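Local coordinates for protein glucosamine--fructose-6-phosphate aminotransferase [isomerizing] (Francisella tularensis subsp. tularensis, PDB 3TBF) that probably makes glucosamine 6-phosphate from fructose 6-phosphate with nitrogen from glutamine, this chain being the C-terminal, isomerising part of the enzyme, at residues A[63-68]-A[168-173]; A[77-82]-A[332-337]; A[212-217]-A[344-349]; A[280-285]-A[338-343]. One frame throughout, in Å; residues are numbered along the deposited sequence.

Contact 1: A[63-68]-A[168-173]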
loop_
_atom_site.group_PDB
_atom_site.type_symbol
_atom_site.label_atom_id
_atom_site.label_comp_id
_atom_site.label_asym_id
_atom_site.label_seq_id
_atom_site.Cartn_x
_atom_site.Cartn_y
_atom_site.Cartn_z
ATOM N N GLY A 63 6.243 -9.125 -2.931
ATOM C CA GLY A 63 5.180 -10.059 -3.113
ATOM C C GLY A 63 4.628 -10.544 -1.807
ATOM O O GLY A 63 4.393 -9.801 -0.900
ATOM N N THR A 64 4.478 -11.844 -1.708
ATOM C CA THR A 64 3.930 -12.488 -0.552
ATOM C C THR A 64 4.737 -12.215 0.709
ATOM O O THR A 64 4.152 -12.086 1.803
ATOM C CB THR A 64 3.888 -13.999 -0.830
ATOM O OG1 THR A 64 2.726 -14.258 -1.612
ATOM C CG2 THR A 64 3.791 -14.789 0.408
ATOM N N SER A 65 6.059 -12.163 0.572
ATOM C CA SER A 65 6.924 -11.852 1.693
ATOM C C SER A 65 6.703 -10.402 2.194
ATOM O O SER A 65 6.785 -10.102 3.386
ATOM C CB SER A 65 8.385 -12.102 1.287
ATOM O OG SER A 65 8.588 -13.516 0.952
ATOM N N TYR A 66 6.344 -9.505 1.295
ATOM C CA TYR A 66 6.020 -8.175 1.716
ATOM C C TYR A 66 4.697 -8.173 2.477
ATOM O O TYR A 66 4.589 -7.524 3.518
ATOM C CB TYR A 66 6.022 -7.226 0.522
ATOM C CG TYR A 66 5.419 -5.881 0.731
ATOM C CD1 TYR A 66 6.143 -4.876 1.327
ATOM C CD2 TYR A 66 4.138 -5.617 0.293
ATOM C CE1 TYR A 66 5.604 -3.626 1.503
ATOM C CE2 TYR A 66 3.564 -4.381 0.453
ATOM C CZ TYR A 66 4.299 -3.387 1.050
ATOM O OH TYR A 66 3.712 -2.160 1.221
ATOM N N ASN A 67 3.719 -8.933 2.010
ATOM C CA ASN A 67 2.490 -9.079 2.770
ATOM C C ASN A 67 2.729 -9.642 4.176
ATOM O O ASN A 67 2.111 -9.195 5.136
ATOM C CB ASN A 67 1.516 -9.929 1.995
ATOM C CG ASN A 67 1.127 -9.291 0.681
ATOM O OD1 ASN A 67 1.248 -8.101 0.526
ATOM N ND2 ASN A 67 0.733 -10.103 -0.297
ATOM N N ALA A 68 3.694 -10.547 4.329
ATOM C CA ALA A 68 3.977 -11.043 5.671
ATOM C C ALA A 68 4.538 -9.925 6.534
ATOM O O ALA A 68 4.147 -9.757 7.686
ATOM C CB ALA A 68 4.957 -12.288 5.634
ATOM N N THR A 168 2.924 -18.677 5.656
ATOM C CA THR A 168 2.557 -18.924 7.024
ATOM C C THR A 168 3.760 -19.114 7.934
ATOM O O THR A 168 3.745 -18.586 9.030
ATOM C CB THR A 168 1.572 -20.072 7.135
ATOM O OG1 THR A 168 2.068 -21.211 6.421
ATOM C CG2 THR A 168 0.199 -19.625 6.612
ATOM N N THR A 169 4.800 -19.803 7.458
ATOM C CA THR A 169 6.023 -19.918 8.217
ATOM C C THR A 169 6.786 -18.621 8.335
ATOM O O THR A 169 7.477 -18.385 9.355
ATOM C CB THR A 169 6.973 -21.014 7.671
ATOM O OG1 THR A 169 7.395 -20.695 6.349
ATOM C CG2 THR A 169 6.295 -22.373 7.674
ATOM N N GLN A 170 6.675 -17.735 7.335
ATOM C CA GLN A 170 7.270 -16.401 7.513
ATOM C C GLN A 170 6.538 -15.627 8.580
ATOM O O GLN A 170 7.165 -15.015 9.434
ATOM C CB GLN A 170 7.346 -15.630 6.224
ATOM C CG GLN A 170 8.398 -16.181 5.270
ATOM C CD GLN A 170 8.162 -15.710 3.843
ATOM O OE1 GLN A 170 7.255 -14.928 3.589
ATOM N NE2 GLN A 170 9.007 -16.144 2.920
ATOM N N LEU A 171 5.220 -15.698 8.588
ATOM C CA LEU A 171 4.447 -15.113 9.679
ATOM C C LEU A 171 4.870 -15.671 11.033
ATOM O O LEU A 171 5.134 -14.950 11.957
ATOM C CB LEU A 171 2.973 -15.388 9.475
ATOM C CG LEU A 171 1.989 -14.370 8.821
ATOM C CD1 LEU A 171 2.592 -13.107 8.291
ATOM C CD2 LEU A 171 1.143 -15.040 7.777
ATOM N N VAL A 172 4.954 -16.974 11.162
ATOM C CA VAL A 172 5.321 -17.529 12.432
ATOM C C VAL A 172 6.725 -17.059 12.854
ATOM O O VAL A 172 6.918 -16.650 13.997
ATOM C CB VAL A 172 5.201 -19.067 12.424
ATOM C CG1 VAL A 172 5.899 -19.687 13.605
ATOM C CG2 VAL A 172 3.759 -19.483 12.460
ATOM N N ALA A 173 7.700 -17.076 11.940
ATOM C CA ALA A 173 9.035 -16.600 12.290
ATOM C C ALA A 173 8.966 -15.161 12.798
ATOM O O ALA A 173 9.665 -14.793 13.749
ATOM C CB ALA A 173 9.970 -16.720 11.106
#

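Contact 2: A[77-82]-A[332-337]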
loop_
_atom_site.group_PDB
_atom_site.type_symbol
_atom_site.label_atom_id
_atom_site.label_comp_id
_atom_site.label_asym_id
_atom_site.label_seq_id
_atom_site.Cartn_x
_atom_site.Cartn_y
_atom_site.Cartn_z
ATOM N N GLU A 77 5.078 -3.302 16.518
ATOM C CA GLU A 77 4.734 -2.066 17.170
ATOM C C GLU A 77 3.931 -2.274 18.440
ATOM O O GLU A 77 4.240 -1.686 19.454
ATOM C CB GLU A 77 4.017 -1.159 16.162
ATOM C CG GLU A 77 4.989 -0.717 15.055
ATOM C CD GLU A 77 4.812 0.735 14.548
ATOM O OE1 GLU A 77 3.782 1.392 14.906
ATOM O OE2 GLU A 77 5.741 1.179 13.793
ATOM N N LYS A 78 2.948 -3.152 18.392
ATOM C CA LYS A 78 2.056 -3.357 19.501
ATOM C C LYS A 78 2.696 -4.106 20.666
ATOM O O LYS A 78 2.505 -3.701 21.802
ATOM C CB LYS A 78 0.821 -4.159 19.038
ATOM C CG LYS A 78 -0.119 -4.565 20.159
ATOM C CD LYS A 78 -1.498 -5.044 19.626
ATOM C CE LYS A 78 -2.374 -5.475 20.786
ATOM N NZ LYS A 78 -3.703 -5.968 20.338
ATOM N N TYR A 79 3.407 -5.210 20.385
ATOM C CA TYR A 79 3.969 -6.071 21.409
ATOM C C TYR A 79 5.406 -5.782 21.755
ATOM O O TYR A 79 5.730 -5.730 22.911
ATOM C CB TYR A 79 3.844 -7.540 21.001
ATOM C CG TYR A 79 2.434 -8.028 20.989
ATOM C CD1 TYR A 79 1.785 -8.397 22.163
ATOM C CD2 TYR A 79 1.717 -8.096 19.822
ATOM C CE1 TYR A 79 0.442 -8.845 22.164
ATOM C CE2 TYR A 79 0.390 -8.529 19.806
ATOM C CZ TYR A 79 -0.237 -8.908 20.974
ATOM O OH TYR A 79 -1.524 -9.349 20.910
ATOM N N ALA A 80 6.283 -5.628 20.785
ATOM C CA ALA A 80 7.682 -5.238 21.064
ATOM C C ALA A 80 7.887 -3.748 21.278
ATOM O O ALA A 80 8.936 -3.339 21.752
ATOM C CB ALA A 80 8.580 -5.702 19.981
ATOM N N LYS A 81 6.921 -2.934 20.861
ATOM C CA LYS A 81 7.022 -1.493 20.916
ATOM C C LYS A 81 8.259 -0.904 20.251
ATOM O O LYS A 81 8.809 0.094 20.708
ATOM C CB LYS A 81 6.951 -1.028 22.354
ATOM C CG LYS A 81 5.853 -1.704 23.107
ATOM C CD LYS A 81 4.911 -0.768 23.754
ATOM C CE LYS A 81 3.542 -1.439 23.864
ATOM N NZ LYS A 81 2.428 -0.821 23.000
ATOM N N VAL A 82 8.680 -1.496 19.148
ATOM C CA VAL A 82 9.725 -0.924 18.344
ATOM C C VAL A 82 9.084 -0.386 17.071
ATOM O O VAL A 82 8.257 -1.037 16.482
ATOM C CB VAL A 82 10.781 -1.956 18.040
ATOM C CG1 VAL A 82 11.951 -1.352 17.256
ATOM C CG2 VAL A 82 11.272 -2.511 19.357
ATOM N N HIS A 332 -6.165 -15.668 18.654
ATOM C CA HIS A 332 -5.983 -14.245 18.925
ATOM C C HIS A 332 -4.999 -13.559 17.947
ATOM O O HIS A 332 -4.928 -13.920 16.771
ATOM C CB HIS A 332 -5.620 -14.068 20.412
ATOM C CG HIS A 332 -6.640 -14.653 21.343
ATOM N ND1 HIS A 332 -7.976 -14.304 21.300
ATOM C CD2 HIS A 332 -6.519 -15.576 22.331
ATOM C CE1 HIS A 332 -8.628 -14.986 22.226
ATOM N NE2 HIS A 332 -7.766 -15.764 22.864
ATOM N N ASP A 333 -4.253 -12.569 18.404
ATOM C CA ASP A 333 -3.500 -11.727 17.463
ATOM C C ASP A 333 -2.430 -12.462 16.732
ATOM O O ASP A 333 -2.072 -12.111 15.610
ATOM C CB ASP A 333 -2.821 -10.562 18.181
ATOM C CG ASP A 333 -3.775 -9.401 18.489
ATOM O OD1 ASP A 333 -4.993 -9.459 18.096
ATOM O OD2 ASP A 333 -3.239 -8.415 19.101
ATOM N N PHE A 334 -1.853 -13.450 17.381
ATOM C CA PHE A 334 -0.717 -14.095 16.769
ATOM C C PHE A 334 -1.196 -15.240 15.877
ATOM O O PHE A 334 -0.697 -15.407 14.740
ATOM C CB PHE A 334 0.298 -14.541 17.794
ATOM C CG PHE A 334 1.120 -13.431 18.350
ATOM C CD1 PHE A 334 2.063 -12.815 17.584
ATOM C CD2 PHE A 334 0.987 -13.030 19.645
ATOM C CE1 PHE A 334 2.872 -11.778 18.103
ATOM C CE2 PHE A 334 1.797 -12.045 20.165
ATOM C CZ PHE A 334 2.745 -11.416 19.375
ATOM N N SER A 335 -2.193 -15.982 16.343
ATOM C CA SER A 335 -2.640 -17.126 15.597
ATOM C C SER A 335 -3.573 -16.790 14.468
ATOM O O SER A 335 -3.486 -17.383 13.408
ATOM C CB SER A 335 -3.281 -18.188 16.543
ATOM O OG SER A 335 -4.435 -17.722 17.225
ATOM N N ALA A 336 -4.450 -15.826 14.664
ATOM C CA ALA A 336 -5.560 -15.638 13.735
ATOM C C ALA A 336 -5.105 -15.235 12.364
ATOM O O ALA A 336 -5.639 -15.717 11.381
ATOM C CB ALA A 336 -6.640 -14.675 14.296
ATOM N N PRO A 337 -4.084 -14.386 12.259
ATOM C CA PRO A 337 -3.640 -14.066 10.894
ATOM C C PRO A 337 -3.188 -15.270 10.059
ATOM O O PRO A 337 -3.457 -15.349 8.853
ATOM C CB PRO A 337 -2.455 -13.121 11.133
ATOM C CG PRO A 337 -2.864 -12.423 12.469
ATOM C CD PRO A 337 -3.391 -13.581 13.281
HETATM O O HOH W 1 -2.857 -12.201 20.838
#

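Contact 3: A[212-217]-A[344-349]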
loop_
_atom_site.group_PDB
_atom_site.type_symbol
_atom_site.label_atom_id
_atom_site.label_comp_id
_atom_site.label_asym_id
_atom_site.label_seq_id
_atom_site.Cartn_x
_atom_site.Cartn_y
_atom_site.Cartn_z
ATOM N N LYS A 212 -10.172 -28.251 7.618
ATOM C CA LYS A 212 -11.458 -28.912 7.516
ATOM C C LYS A 212 -12.439 -28.231 6.617
ATOM O O LYS A 212 -13.386 -28.878 6.188
ATOM C CB LYS A 212 -12.138 -29.029 8.876
ATOM C CG LYS A 212 -12.131 -30.401 9.430
ATOM C CD LYS A 212 -10.719 -30.906 9.733
ATOM C CE LYS A 212 -10.724 -31.811 11.001
ATOM N NZ LYS A 212 -10.739 -33.224 10.650
ATOM N N LEU A 213 -12.241 -26.936 6.339
ATOM C CA LEU A 213 -13.192 -26.209 5.513
ATOM C C LEU A 213 -13.025 -26.504 4.032
ATOM O O LEU A 213 -13.761 -25.967 3.190
ATOM C CB LEU A 213 -13.068 -24.715 5.759
ATOM C CG LEU A 213 -13.225 -24.229 7.189
ATOM C CD1 LEU A 213 -13.107 -22.712 7.147
ATOM C CD2 LEU A 213 -14.589 -24.659 7.803
ATOM N N ASP A 214 -12.056 -27.347 3.717
ATOM C CA ASP A 214 -11.707 -27.677 2.325
ATOM C C ASP A 214 -12.930 -28.006 1.466
ATOM O O ASP A 214 -13.209 -27.334 0.458
ATOM C CB ASP A 214 -10.679 -28.804 2.346
ATOM C CG ASP A 214 -10.119 -29.161 0.995
ATOM O OD1 ASP A 214 -10.587 -28.715 -0.028
ATOM O OD2 ASP A 214 -9.181 -29.990 0.947
ATOM N N THR A 215 -13.691 -29.003 1.889
ATOM C CA THR A 215 -14.860 -29.480 1.159
ATOM C C THR A 215 -15.892 -28.378 0.953
ATOM O O THR A 215 -16.352 -28.181 -0.185
ATOM C CB THR A 215 -15.462 -30.741 1.882
ATOM O OG1 THR A 215 -14.518 -31.832 1.779
ATOM C CG2 THR A 215 -16.815 -31.152 1.301
ATOM N N GLU A 216 -16.250 -27.635 2.002
ATOM C CA GLU A 216 -17.182 -26.506 1.834
ATOM C C GLU A 216 -16.629 -25.421 0.890
ATOM O O GLU A 216 -17.400 -24.812 0.120
ATOM C CB GLU A 216 -17.484 -25.844 3.170
ATOM C CG GLU A 216 -18.769 -26.326 3.825
ATOM C CD GLU A 216 -18.680 -26.577 5.324
ATOM O OE1 GLU A 216 -17.582 -26.532 5.959
ATOM O OE2 GLU A 216 -19.767 -26.866 5.871
ATOM N N ILE A 217 -15.315 -25.177 0.943
ATOM C CA ILE A 217 -14.732 -24.173 0.048
ATOM C C ILE A 217 -14.765 -24.649 -1.394
ATOM O O ILE A 217 -15.023 -23.841 -2.309
ATOM C CB ILE A 217 -13.336 -23.743 0.457
ATOM C CG1 ILE A 217 -13.409 -22.967 1.776
ATOM C CG2 ILE A 217 -12.715 -22.896 -0.603
ATOM C CD1 ILE A 217 -12.127 -23.005 2.547
ATOM N N LEU A 344 -8.246 -18.897 2.556
ATOM C CA LEU A 344 -8.048 -18.084 1.414
ATOM C C LEU A 344 -7.146 -18.845 0.453
ATOM O O LEU A 344 -7.292 -18.753 -0.767
ATOM C CB LEU A 344 -7.469 -16.753 1.849
ATOM C CG LEU A 344 -8.280 -15.931 2.874
ATOM C CD1 LEU A 344 -7.673 -14.517 3.084
ATOM C CD2 LEU A 344 -9.740 -15.810 2.434
ATOM N N GLN A 345 -6.225 -19.646 0.968
ATOM C CA GLN A 345 -5.368 -20.424 0.057
ATOM C C GLN A 345 -6.217 -21.476 -0.593
ATOM O O GLN A 345 -6.062 -21.726 -1.773
ATOM C CB GLN A 345 -4.216 -21.106 0.759
ATOM C CG GLN A 345 -3.356 -20.205 1.537
ATOM C CD GLN A 345 -2.442 -20.944 2.481
ATOM O OE1 GLN A 345 -2.815 -21.959 3.095
ATOM N NE2 GLN A 345 -1.210 -20.455 2.581
ATOM N N LEU A 346 -7.101 -22.104 0.178
ATOM C CA LEU A 346 -7.951 -23.165 -0.357
ATOM C C LEU A 346 -8.922 -22.613 -1.402
ATOM O O LEU A 346 -9.198 -23.242 -2.423
ATOM C CB LEU A 346 -8.700 -23.857 0.760
ATOM C CG LEU A 346 -7.896 -24.827 1.651
ATOM C CD1 LEU A 346 -8.746 -25.449 2.791
ATOM C CD2 LEU A 346 -7.317 -25.951 0.869
ATOM N N LEU A 347 -9.383 -21.406 -1.179
ATOM C CA LEU A 347 -10.274 -20.768 -2.093
ATOM C C LEU A 347 -9.588 -20.599 -3.394
ATOM O O LEU A 347 -10.170 -20.851 -4.455
ATOM C CB LEU A 347 -10.696 -19.410 -1.569
ATOM C CG LEU A 347 -11.759 -18.672 -2.442
ATOM C CD1 LEU A 347 -13.036 -19.507 -2.686
ATOM C CD2 LEU A 347 -12.107 -17.300 -1.867
ATOM N N SER A 348 -8.352 -20.146 -3.344
ATOM C CA SER A 348 -7.676 -19.844 -4.574
ATOM C C SER A 348 -7.327 -21.122 -5.298
ATOM O O SER A 348 -7.352 -21.152 -6.522
ATOM C CB SER A 348 -6.417 -18.972 -4.363
ATOM O OG SER A 348 -5.343 -19.787 -3.897
ATOM N N TYR A 349 -7.027 -22.177 -4.553
ATOM C CA TYR A 349 -6.800 -23.476 -5.169
ATOM C C TYR A 349 -8.023 -23.969 -5.907
ATOM O O TYR A 349 -7.956 -24.267 -7.082
ATOM C CB TYR A 349 -6.360 -24.512 -4.142
ATOM C CG TYR A 349 -6.305 -25.907 -4.723
ATOM C CD1 TYR A 349 -5.207 -26.340 -5.484
ATOM C CD2 TYR A 349 -7.372 -26.807 -4.524
ATOM C CE1 TYR A 349 -5.160 -27.640 -6.023
ATOM C CE2 TYR A 349 -7.342 -28.094 -5.071
ATOM C CZ TYR A 349 -6.233 -28.505 -5.823
ATOM O OH TYR A 349 -6.239 -29.763 -6.352
#

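Contact 4: A[280-285]-A[338-343]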
loop_
_atom_site.group_PDB
_atom_site.type_symbol
_atom_site.label_atom_id
_atom_site.label_comp_id
_atom_site.label_asym_id
_atom_site.label_seq_id
_atom_site.Cartn_x
_atom_site.Cartn_y
_atom_site.Cartn_z
ATOM N N VAL A 280 -14.932 -11.168 -0.538
ATOM C CA VAL A 280 -14.407 -12.148 0.406
ATOM C C VAL A 280 -13.818 -11.396 1.597
ATOM O O VAL A 280 -12.992 -10.483 1.436
ATOM C CB VAL A 280 -13.345 -13.014 -0.216
ATOM C CG1 VAL A 280 -12.874 -13.974 0.804
ATOM C CG2 VAL A 280 -13.879 -13.761 -1.446
ATOM N N ALA A 281 -14.277 -11.710 2.785
ATOM C CA ALA A 281 -13.807 -10.980 3.935
ATOM C C ALA A 281 -13.503 -11.916 5.084
ATOM O O ALA A 281 -14.086 -12.990 5.231
ATOM C CB ALA A 281 -14.842 -9.888 4.361
ATOM N N VAL A 282 -12.620 -11.443 5.931
ATOM C CA VAL A 282 -12.150 -12.131 7.095
ATOM C C VAL A 282 -12.662 -11.304 8.269
ATOM O O VAL A 282 -12.385 -10.121 8.368
ATOM C CB VAL A 282 -10.610 -12.161 7.077
ATOM C CG1 VAL A 282 -10.041 -12.500 8.447
ATOM C CG2 VAL A 282 -10.067 -13.172 5.953
ATOM N N VAL A 283 -13.450 -11.942 9.148
ATOM C CA VAL A 283 -14.093 -11.277 10.272
ATOM C C VAL A 283 -13.655 -11.903 11.599
ATOM O O VAL A 283 -14.242 -12.873 12.079
ATOM C CB VAL A 283 -15.610 -11.373 10.112
ATOM C CG1 VAL A 283 -16.298 -10.547 11.165
ATOM C CG2 VAL A 283 -16.035 -10.917 8.708
ATOM N N PRO A 284 -12.601 -11.371 12.199
ATOM C CA PRO A 284 -12.024 -11.937 13.391
ATOM C C PRO A 284 -12.676 -11.510 14.721
ATOM O O PRO A 284 -13.517 -10.597 14.796
ATOM C CB PRO A 284 -10.612 -11.377 13.358
ATOM C CG PRO A 284 -10.802 -9.998 12.828
ATOM C CD PRO A 284 -11.876 -10.156 11.775
ATOM N N ASN A 285 -12.230 -12.156 15.786
ATOM C CA ASN A 285 -12.704 -11.868 17.139
ATOM C C ASN A 285 -11.822 -10.841 17.821
ATOM O O ASN A 285 -10.929 -11.197 18.597
ATOM C CB ASN A 285 -12.683 -13.150 17.979
ATOM C CG ASN A 285 -13.199 -12.931 19.390
ATOM O OD1 ASN A 285 -14.119 -12.141 19.616
ATOM N ND2 ASN A 285 -12.606 -13.630 20.340
ATOM N N VAL A 338 -2.485 -16.195 10.698
ATOM C CA VAL A 338 -2.096 -17.437 10.063
ATOM C C VAL A 338 -3.332 -18.315 9.775
ATOM O O VAL A 338 -3.487 -18.795 8.674
ATOM C CB VAL A 338 -1.125 -18.244 10.953
ATOM C CG1 VAL A 338 -0.753 -19.556 10.253
ATOM C CG2 VAL A 338 0.102 -17.426 11.319
ATOM N N VAL A 339 -4.198 -18.514 10.763
ATOM C CA VAL A 339 -5.350 -19.403 10.578
ATOM C C VAL A 339 -6.275 -18.924 9.450
ATOM O O VAL A 339 -6.690 -19.693 8.585
ATOM C CB VAL A 339 -6.099 -19.622 11.861
ATOM C CG1 VAL A 339 -7.367 -20.543 11.650
ATOM C CG2 VAL A 339 -5.164 -20.273 12.915
ATOM N N PHE A 340 -6.502 -17.625 9.374
ATOM C CA PHE A 340 -7.451 -17.135 8.405
ATOM C C PHE A 340 -6.852 -17.189 7.019
ATOM O O PHE A 340 -7.620 -17.082 6.064
ATOM C CB PHE A 340 -7.865 -15.735 8.737
ATOM C CG PHE A 340 -8.977 -15.662 9.690
ATOM C CD1 PHE A 340 -10.206 -16.225 9.361
ATOM C CD2 PHE A 340 -8.843 -14.991 10.881
ATOM C CE1 PHE A 340 -11.267 -16.142 10.224
ATOM C CE2 PHE A 340 -9.887 -14.913 11.740
ATOM C CZ PHE A 340 -11.111 -15.498 11.426
ATOM N N THR A 341 -5.515 -17.299 6.901
ATOM C CA THR A 341 -4.871 -17.447 5.599
ATOM C C THR A 341 -5.259 -18.731 4.888
ATOM O O THR A 341 -5.433 -18.743 3.672
ATOM C CB THR A 341 -3.317 -17.376 5.680
ATOM O OG1 THR A 341 -2.940 -16.087 6.133
ATOM C CG2 THR A 341 -2.669 -17.488 4.343
ATOM N N ILE A 342 -5.456 -19.808 5.654
ATOM C CA ILE A 342 -5.663 -21.106 5.084
ATOM C C ILE A 342 -6.897 -21.190 4.148
ATOM O O ILE A 342 -6.795 -21.705 3.053
ATOM C CB ILE A 342 -5.756 -22.154 6.180
ATOM C CG1 ILE A 342 -4.526 -22.153 7.137
ATOM C CG2 ILE A 342 -5.944 -23.514 5.591
ATOM C CD1 ILE A 342 -3.112 -22.125 6.550
ATOM N N PRO A 343 -8.060 -20.715 4.592
ATOM C CA PRO A 343 -9.228 -20.738 3.776
ATOM C C PRO A 343 -9.021 -19.978 2.492
ATOM O O PRO A 343 -9.596 -20.335 1.464
ATOM C CB PRO A 343 -10.292 -19.974 4.628
ATOM C CG PRO A 343 -9.788 -19.880 6.001
ATOM C CD PRO A 343 -8.378 -20.373 6.008
#

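Contact 1: A[63-68]-A[168-173]
Helix segments 63-68 and 168-173 lie side by side; the axes approach to 9.4 Å at 33°, and the nearest CA atoms, of Ala-68 and Leu-171, are 5.7 Å apart. Both belong to the first SIS domain, in which a five-stranded parallel sheet is flanked by helices. Helix 63-80 follows strand 56-61, and helix 165-184 follows the last strand of that sheet.

One side of the contact is polar. Ser-65 OG donates to Gln-170 OE1 at 3.3 Å. The bond is long and comes from beside the C=O, with a C=O...donor angle of 98°, and tilted out of its plane. The Gln-170 chain is extended beyond CG, which carries its amide across to the first turn of the other helix. There OE1 also rests 3.6 Å from Ser-65 CA.

The other side is apolar. Ala-68 points toward the second helix, and its methyl fills the short gap where the two backbones come near. Its CB is 4.2 Å from Gln-170 CB. Around this pair, Phe-167 and Leu-174 of helix 165-184 also touch Ala-68.

On a neighbouring face of helix 63-80, Thr-64 and Asn-67 hydrogen-bond to Glu-244 of helix 238-253, and Thr-64 also to Lys-248. The start of the helix is thereby tied to the second SIS domain as well.

Leu-171 has an unusual shape, with chi2 near 5°, almost eclipsed. Its CD1 methyl lies against Ala-68, 3.6 Å from CA and 3.7 Å from CB.

Contact 2: A[77-82]-A[332-337]
Asp-333 OD2 accepts two hydrogen bonds from segment 77-82, one of them part of a salt bridge. Lys-78 NZ reaches it at 2.8 Å on the syn lone pair. Tyr-79 OH donates to it at 2.7 Å from the anti side, 35° out of the carboxylate plane. The two donors thus approach one oxygen from different sides, and the negative charge is probably well stabilised.

The contact joins the two SIS domains: the C-terminal end of helix 63-80 in the first meets the loop leading into helix 335-355 in the second. A water adds a second link. It donates to Tyr-79 OH at 3.1 Å and accepts from Asp-333 N at 2.8 Å, so Tyr-79 OH holds the Asp-333 carboxylate directly and its backbone N through the water.

Lys-78 is stretched out, with CG anti to the backbone N (chi1 174°), which brings its amine to the carboxylate.

Outside the pair, Glu-199 OE2 takes the N-H groups of Phe-334 and Ser-335, and Trp-75 NE1 bonds to Asp-333 O. Glu-77 faces the dimer interface, forming a salt bridge with Arg-95 of the second subunit.

The Tyr-79 ring lies between two groups. Lys-78 CG lies over one face, toward the rim. On the opposite face Phe-334 meets it obliquely, planes at 35°, with Phe-334 CE2 sitting 3.7 Å above the centre of the tyrosine ring and Phe-334 CZ 3.5 Å from Tyr-79 CD2.

Contact 3: A[212-217]-A[344-349]
Ile-217 packs against Leu-346 and Leu-347, and this is the tight part of the contact. Its CG2 methyl presses on the backbone of the other helix, 3.6 Å from Leu-347 CA and 3.9 Å from Leu-346 C. The same methyl is 4.0 Å from Leu-347 CD1. The other branch ends in CD1, which meets Leu-346 CB at 4.0 Å. With CG2 anti to its backbone N and CG1 anti to the carbonyl carbon (chi1 -68°), Ile-217 spreads its two branches over two successive residues. The Ile-217 and Leu-346 side chains cross at about a right angle.

Here the short helix 214-221 rests on helix 335-355, the last long helix of the second SIS domain. Ile-217 also touches Leu-326 of strand 324-328, an outermost strand of that domain's parallel sheet, so it sits where two helices and the sheet edge come together.

Toward the N-terminus of helix 214-221 the contact thins out. Leu-346 CD1 lies alongside Asp-214, 3.7 Å from CA and 3.9 Å from CB, with no polar bond between the two segments. Asp-214 is partly exposed and its carboxylate turns to other partners: OD2 bonds to Tyr-19 OH and OD1 to His-350 NE2. Beyond it Thr-215 and Glu-216 are on the solvent side. Leu-346, by contrast, is buried, and its side chain is also touched by Ile-18 of helix 13-19.

Contact 4: A[280-285]-A[338-343]
Val-282 CG1 sits over one face of the Phe-340 ring in a CH-pi contact. The methyl is 3.7 Å from the ring centroid and 18° off the normal. It is offset toward the CB end of the ring, where Phe-340 CG is 3.6 Å away. CG1 is anti to the valine backbone N (chi1 163°), which directs it at the helix.

The far end of the ring reaches the residues that follow. Pro-284 CB is 4.0 Å from Phe-340 CE2, and Val-283 O is 4.1 Å from Phe-340 CZ. Both approach obliquely. No hydrogen bond joins the segments, and all four touching residues are buried.

In the next shell, Tyr-238 of helix 238-253 touches Val-282, Pro-284 and Phe-340, and Ala-330 also lies against the phenylalanine. Strand 278-283 is held by backbone bonds to both neighbours: Val-280 pairs with Ile-231 and Leu-233, and Ala-281 with Ile-307 and Phe-309. The helix is kinked at Pro-343, whose N makes no bond to the preceding turn.

A middle strand of a five-stranded parallel sheet (order 2-1-3-4-5) with a helix packed on its face is the layered alpha/beta packing of an SIS domain, here the second.

How the contacts relate
Helix 335-355 is common to contacts 2, 3 and 4, and helix 63-80 to contacts 1 and 2. Contacts 3 and 4 are close, centres 11 Å apart, and form one core: Leu-344 CD1 meets Val-282 CG2 at 4.0 Å. Contact 1 belongs to the first SIS domain, yet it touches contact 4 in the second, where Thr-168 CG2 packs on Val-338 CG1 at 3.8 Å. Contact 2 joins the two domains directly, its centre about 14 Å from that of contact 1. Contacts 2 and 3 are farthest apart, about 26 Å between centres. In related synthases the sugar-phosphate site lies near the start of the helix corresponding to 63-80, so contact 1 is probably nearest it.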